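Putative redox protein (Lactobacillus casei, PDB 2QL8) is a putative redox protein of the OsmC/Ohr family, whose members typically reduce peroxides through reactive cysteines, though its own substrate is not established. Local coordinates at residues V96-M101 against G131-E136; V105-A110 against I135-D140. All coordinates share one frame; numbering follows the deposited sequence. Where two conformers were deposited one is given.

Contact 1: residues V96-M101 against G131-E136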
loop_
_atom_site.group_PDB
_atom_site.type_symbol
_atom_site.label_atom_id
_atom_site.label_comp_id
_atom_site.label_asym_id
_atom_site.label_seq_id
_atom_site.Cartn_x
_atom_site.Cartn_y
_atom_site.Cartn_z
ATOM N N VAL A 96 -9.241 -6.364 1.074
ATOM C CA VAL A 96 -8.303 -6.619 -0.002
ATOM C C VAL A 96 -8.413 -8.091 -0.449
ATOM O O VAL A 96 -8.389 -9.018 0.384
ATOM C CB VAL A 96 -6.847 -6.378 0.467
ATOM C CG1 VAL A 96 -5.851 -6.660 -0.688
ATOM C CG2 VAL A 96 -6.684 -4.940 1.072
ATOM N N HIS A 97 -8.606 -8.281 -1.743
ATOM C CA HIS A 97 -8.719 -9.633 -2.311
ATOM C C HIS A 97 -7.809 -9.770 -3.526
ATOM O O HIS A 97 -7.980 -9.031 -4.516
ATOM C CB HIS A 97 -10.168 -9.957 -2.710
ATOM C CG HIS A 97 -10.303 -11.357 -3.221
ATOM N ND1 HIS A 97 -10.168 -12.456 -2.399
ATOM C CD2 HIS A 97 -10.540 -11.828 -4.468
ATOM C CE1 HIS A 97 -10.334 -13.555 -3.128
ATOM N NE2 HIS A 97 -10.540 -13.199 -4.383
ATOM N N ALA A 98 -6.833 -10.698 -3.454
ATOM C CA ALA A 98 -5.901 -10.886 -4.552
ATOM C C ALA A 98 -6.290 -12.162 -5.329
ATOM O O ALA A 98 -6.701 -13.165 -4.736
ATOM C CB ALA A 98 -4.455 -11.017 -4.030
ATOM N N GLN A 99 -6.120 -12.082 -6.643
ATOM C CA GLN A 99 -6.312 -13.218 -7.540
ATOM C C GLN A 99 -5.029 -13.426 -8.313
ATOM O O GLN A 99 -4.486 -12.492 -8.910
ATOM C CB GLN A 99 -7.488 -12.947 -8.490
ATOM C CG GLN A 99 -8.826 -12.942 -7.789
ATOM C CD GLN A 99 -9.950 -12.679 -8.739
ATOM O OE1 GLN A 99 -9.786 -11.926 -9.690
ATOM N NE2 GLN A 99 -11.077 -13.320 -8.509
ATOM N N VAL A 100 -4.575 -14.680 -8.356
ATOM C CA VAL A 100 -3.303 -15.016 -8.980
ATOM C C VAL A 100 -3.578 -16.059 -10.070
ATOM O O VAL A 100 -4.238 -17.064 -9.826
ATOM C CB VAL A 100 -2.313 -15.600 -7.947
ATOM C CG1 VAL A 100 -0.984 -16.013 -8.652
ATOM C CG2 VAL A 100 -2.074 -14.579 -6.794
HETATM N N MSE A 101 -3.049 -15.793 -11.252
HETATM C CA MSE A 101 -3.072 -16.770 -12.356
HETATM C C MSE A 101 -1.648 -17.082 -12.816
HETATM O O MSE A 101 -0.775 -16.223 -12.759
HETATM C CB MSE A 101 -3.926 -16.262 -13.518
HETATM C CG MSE A 101 -3.414 -15.001 -14.199
HETATM SE SE MSE A 101 -4.610 -14.438 -15.583
HETATM C CE MSE A 101 -4.332 -15.853 -16.781
ATOM N N GLY A 131 -7.212 -9.535 9.170
ATOM C CA GLY A 131 -8.588 -10.032 9.085
ATOM C C GLY A 131 -9.336 -9.641 7.832
ATOM O O GLY A 131 -10.506 -10.018 7.692
ATOM N N ASN A 132 -8.698 -8.868 6.939
ATOM C CA ASN A 132 -9.359 -8.208 5.813
ATOM C C ASN A 132 -8.792 -8.592 4.442
ATOM O O ASN A 132 -9.174 -8.052 3.430
ATOM C CB ASN A 132 -9.305 -6.667 5.980
ATOM C CG ASN A 132 -10.225 -6.166 7.074
ATOM O OD1 ASN A 132 -10.690 -6.946 7.931
ATOM N ND2 ASN A 132 -10.428 -4.859 7.110
ATOM N N TYR A 133 -7.865 -9.545 4.424
ATOM C CA TYR A 133 -7.137 -9.914 3.220
ATOM C C TYR A 133 -7.333 -11.382 2.899
ATOM O O TYR A 133 -7.091 -12.238 3.745
ATOM C CB TYR A 133 -5.647 -9.641 3.469
ATOM C CG TYR A 133 -4.703 -10.140 2.387
ATOM C CD1 TYR A 133 -4.937 -9.928 1.044
ATOM C CD2 TYR A 133 -3.530 -10.777 2.755
ATOM C CE1 TYR A 133 -4.033 -10.381 0.072
ATOM C CE2 TYR A 133 -2.657 -11.242 1.820
ATOM C CZ TYR A 133 -2.894 -11.058 0.486
ATOM O OH TYR A 133 -1.975 -11.506 -0.458
ATOM N N THR A 134 -7.710 -11.615 1.654
ATOM C CA THR A 134 -7.861 -12.959 1.082
ATOM C C THR A 134 -7.142 -13.050 -0.254
ATOM O O THR A 134 -6.938 -12.048 -0.946
ATOM C CB THR A 134 -9.378 -13.308 0.927
ATOM O OG1 THR A 134 -10.052 -12.248 0.249
ATOM C CG2 THR A 134 -10.009 -13.521 2.295
ATOM N N ILE A 135 -6.788 -14.291 -0.634
ATOM C CA ILE A 135 -6.078 -14.550 -1.859
ATOM C C ILE A 135 -6.599 -15.866 -2.447
ATOM O O ILE A 135 -6.879 -16.806 -1.692
ATOM C CB ILE A 135 -4.516 -14.551 -1.644
ATOM C CG1 ILE A 135 -3.780 -14.704 -2.961
ATOM C CG2 ILE A 135 -4.089 -15.579 -0.616
ATOM C CD1 ILE A 135 -2.283 -14.377 -2.880
ATOM N N GLU A 136 -6.687 -15.910 -3.760
ATOM C CA GLU A 136 -7.126 -17.114 -4.458
ATOM C C GLU A 136 -6.386 -17.258 -5.790
ATOM O O GLU A 136 -5.883 -16.300 -6.347
ATOM C CB GLU A 136 -8.638 -17.089 -4.682
ATOM C CG GLU A 136 -9.059 -16.116 -5.688
ATOM C CD GLU A 136 -10.560 -16.210 -6.065
ATOM O OE1 GLU A 136 -11.139 -17.319 -6.151
ATOM O OE2 GLU A 136 -11.145 -15.160 -6.325
HETATM O O HOH W 1 -10.937 -10.027 1.765
#
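Val96 starts the pairing by giving its N-H to Asn132 O and accepting Thr134 N at its own carbonyl, which also takes a bond from a water that is hydrogen-bonded to Thr134 OG1. On the apolar face, Val96 CG1 lies 3.8 Å from Tyr133 CD1. That these are parallel strands, 91-102 beside 133-137, follows from the 14° between their directions and the in-phase pairs Val96-Tyr133 to Gln99-Glu136. His97, on the other face, has CG anti to the backbone N (chi1 -177°), which carries its ring across the neighbouring strand. His97 ND1 meets Thr134 OG1 at 2.7 Å in a hydrogen bond, and NE2 of the same ring donates to Glu136 OE2 at 2.8 Å, almost in the ring plane (4° out). A phenylalanine here would probably leave Thr134 OG1 and Glu136 OE2 without these ring partners and the carboxylate freer to turn. Ala98 binds Thr134 O and Glu136 N through its backbone, while its CB sits 3.9 Å from Ile135 CG1, beneath helix 48-70 at Leu60. Gln99 runs alongside Glu136, and its NE2 donates to Glu136 OE2 (2.9 Å, nearly straight); its OE1 is bonded to Arg80. Val100 N closes on Glu136 O, and its CG2 touches Ile135 CD1 at 3.9 Å. Glu136 OE2 is thus gripped by two donors from opposite faces of the carboxylate, which should fix its rotation and probably favours the ionised form, on a polar face set against the apolar one packed on the helices.

Contact 2: residues V105-A110 against I135-D140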
loop_
_atom_site.group_PDB
_atom_site.type_symbol
_atom_site.label_atom_id
_atom_site.label_comp_id
_atom_site.label_asym_id
_atom_site.label_seq_id
_atom_site.Cartn_x
_atom_site.Cartn_y
_atom_site.Cartn_z
ATOM N N VAL A 105 0.877 -23.293 -16.711
ATOM C CA VAL A 105 0.924 -24.484 -15.874
ATOM C C VAL A 105 -0.436 -25.047 -15.469
ATOM O O VAL A 105 -1.451 -24.364 -15.566
ATOM C CB VAL A 105 1.719 -24.163 -14.602
ATOM C CG1 VAL A 105 3.078 -23.587 -14.963
ATOM C CG2 VAL A 105 0.933 -23.180 -13.711
ATOM N N ASP A 106 -0.430 -26.283 -15.001
ATOM C CA ASP A 106 -1.601 -26.934 -14.441
ATOM C C ASP A 106 -2.120 -26.178 -13.198
ATOM O O ASP A 106 -1.346 -25.509 -12.477
ATOM C CB ASP A 106 -1.234 -28.388 -14.104
ATOM C CG ASP A 106 0.091 -28.495 -13.297
ATOM O OD1 ASP A 106 1.283 -28.233 -13.847
ATOM O OD2 ASP A 106 -0.114 -28.836 -12.093
ATOM N N PHE A 107 -3.421 -26.252 -12.953
ATOM C CA PHE A 107 -4.042 -25.502 -11.857
ATOM C C PHE A 107 -3.432 -25.815 -10.485
ATOM O O PHE A 107 -3.249 -24.929 -9.664
ATOM C CB PHE A 107 -5.563 -25.692 -11.839
ATOM C CG PHE A 107 -6.280 -24.708 -10.964
ATOM C CD1 PHE A 107 -6.458 -23.394 -11.386
ATOM C CD2 PHE A 107 -6.724 -25.063 -9.711
ATOM C CE1 PHE A 107 -7.111 -22.479 -10.581
ATOM C CE2 PHE A 107 -7.368 -24.141 -8.897
ATOM C CZ PHE A 107 -7.559 -22.852 -9.349
ATOM N N ASP A 108 -3.097 -27.072 -10.236
ATOM C CA ASP A 108 -2.457 -27.457 -8.986
ATOM C C ASP A 108 -1.109 -26.764 -8.772
ATOM O O ASP A 108 -0.785 -26.389 -7.641
ATOM C CB ASP A 108 -2.300 -28.982 -8.901
ATOM C CG ASP A 108 -3.596 -29.670 -8.543
ATOM O OD1 ASP A 108 -4.633 -28.988 -8.276
ATOM O OD2 ASP A 108 -3.573 -30.926 -8.532
ATOM N N THR A 109 -0.355 -26.560 -9.850
ATOM C CA THR A 109 0.935 -25.867 -9.796
ATOM C C THR A 109 0.653 -24.371 -9.525
ATOM O O THR A 109 1.322 -23.754 -8.713
ATOM C CB THR A 109 1.804 -26.033 -11.096
ATOM O OG1 THR A 109 2.120 -27.435 -11.269
ATOM C CG2 THR A 109 3.081 -25.226 -11.086
ATOM N N ALA A 110 -0.338 -23.808 -10.213
ATOM C CA ALA A 110 -0.730 -22.403 -9.983
ATOM C C ALA A 110 -1.100 -22.199 -8.517
ATOM O O ALA A 110 -0.704 -21.187 -7.882
ATOM C CB ALA A 110 -1.868 -21.976 -10.895
ATOM N N ILE A 135 -6.788 -14.291 -0.634
ATOM C CA ILE A 135 -6.078 -14.550 -1.859
ATOM C C ILE A 135 -6.599 -15.866 -2.447
ATOM O O ILE A 135 -6.879 -16.806 -1.692
ATOM C CB ILE A 135 -4.516 -14.551 -1.644
ATOM C CG1 ILE A 135 -3.780 -14.704 -2.961
ATOM C CG2 ILE A 135 -4.089 -15.579 -0.616
ATOM C CD1 ILE A 135 -2.283 -14.377 -2.880
ATOM N N GLU A 136 -6.687 -15.910 -3.760
ATOM C CA GLU A 136 -7.126 -17.114 -4.458
ATOM C C GLU A 136 -6.386 -17.258 -5.790
ATOM O O GLU A 136 -5.883 -16.300 -6.347
ATOM C CB GLU A 136 -8.638 -17.089 -4.682
ATOM C CG GLU A 136 -9.059 -16.116 -5.688
ATOM C CD GLU A 136 -10.560 -16.210 -6.065
ATOM O OE1 GLU A 136 -11.139 -17.319 -6.151
ATOM O OE2 GLU A 136 -11.145 -15.160 -6.325
ATOM N N THR A 137 -6.411 -18.491 -6.321
ATOM C CA THR A 137 -5.874 -18.838 -7.613
ATOM C C THR A 137 -7.034 -18.941 -8.576
ATOM O O THR A 137 -8.051 -19.524 -8.243
ATOM C CB THR A 137 -5.134 -20.197 -7.544
ATOM O OG1 THR A 137 -4.184 -20.166 -6.463
ATOM C CG2 THR A 137 -4.452 -20.491 -8.874
ATOM N N VAL A 138 -6.845 -18.353 -9.746
ATOM C CA VAL A 138 -7.831 -18.346 -10.819
ATOM C C VAL A 138 -7.194 -18.762 -12.135
ATOM O O VAL A 138 -5.982 -18.739 -12.306
ATOM C CB VAL A 138 -8.494 -16.956 -10.946
ATOM C CG1 VAL A 138 -9.151 -16.584 -9.613
ATOM C CG2 VAL A 138 -7.476 -15.893 -11.442
ATOM N N THR A 139 -8.017 -19.151 -13.105
ATOM C CA THR A 139 -7.448 -19.487 -14.414
ATOM C C THR A 139 -7.352 -18.239 -15.305
ATOM O O THR A 139 -6.490 -18.172 -16.164
ATOM C CB THR A 139 -8.258 -20.616 -15.091
ATOM O OG1 THR A 139 -9.583 -20.153 -15.273
ATOM C CG2 THR A 139 -8.310 -21.845 -14.219
ATOM N N ASP A 140 -8.237 -17.256 -15.114
ATOM C CA ASP A 140 -8.159 -15.985 -15.824
ATOM C C ASP A 140 -8.870 -14.871 -15.053
ATOM O O ASP A 140 -9.464 -15.099 -13.987
ATOM C CB ASP A 140 -8.774 -16.113 -17.232
ATOM C CG ASP A 140 -10.197 -16.602 -17.188
ATOM O OD1 ASP A 140 -11.031 -15.964 -16.513
ATOM O OD2 ASP A 140 -10.479 -17.656 -17.801
#
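Phe107 and Ala110, in the first turn of helix 107-120, rest on Thr137 of strand 133-137 and Thr139 in the loop that follows, a helix-on-strand contact within the alpha+beta fold of the OsmC/Ohr family. Apolar contact carries it: no hydrogen bond crosses between the segments, and 205 Å² is buried in all. The methyl of Thr137 is central, since CG2 lies 3.6 Å from Ala110 CB and 3.7 Å from Phe107 CE1, touching two residues that are three apart on the helix. Ala110 and Thr137 both direct their beta carbons toward the opposing segment, and their alpha carbons are 6.7 Å apart. With CG2 trans to the backbone N of Thr137, OG1 (chi1 -52°) takes the other branch and is hydrogen-bonded to Thr114 OG1, one turn further along the same helix. One threonine therefore serves the helix twice, by its methyl and by its hydroxyl.

The aromatic ring adds two further contacts. Phe107 CZ lies 3.5 Å from Thr137 O, which sits at the ring edge and near its plane, while CD1 of the same ring is 3.7 Å from Thr139 CG2. The phenylalanine and Thr137 run past one another in opposing senses, whereas Thr139 stands roughly perpendicular to the phenylalanine.

Polar bonds belong to the start of the helix. Asp106 occupies the N-cap and accepts from Thr109 N at its OD2, a weak capping bond with only 133° at the hydrogen. Asp106 O also takes the N-H of Ala110, a backbone bond of the first turn. Thr109 OG1 donates to OD2 of Asp106 at 2.8 Å, reaching it on the syn side and 29° out of the carboxylate plane.

Contact 1 and contact 2 have their centres 13 Å apart and lie on the same side of the chain's centre. Both use strand 133-137 and share Ile135 and Glu136, while their other halves follow one another in the chain: strand 91-102 and then helix 107-120. After helix 122-127 the chain returns as the outermost strand, within this chain, of a three-stranded sheet ordered 77-88, 91-102, 133-137. It runs parallel to 91-102, so this is a beta-alpha-beta crossover, with helices 107-120 and 122-127 in the connection: contact 1 pairs its two strands, contact 2 seats its first helix on the returning strand. A probable hydrogen bond from Val138 N to Val100 O (2.9 Å) joins them directly.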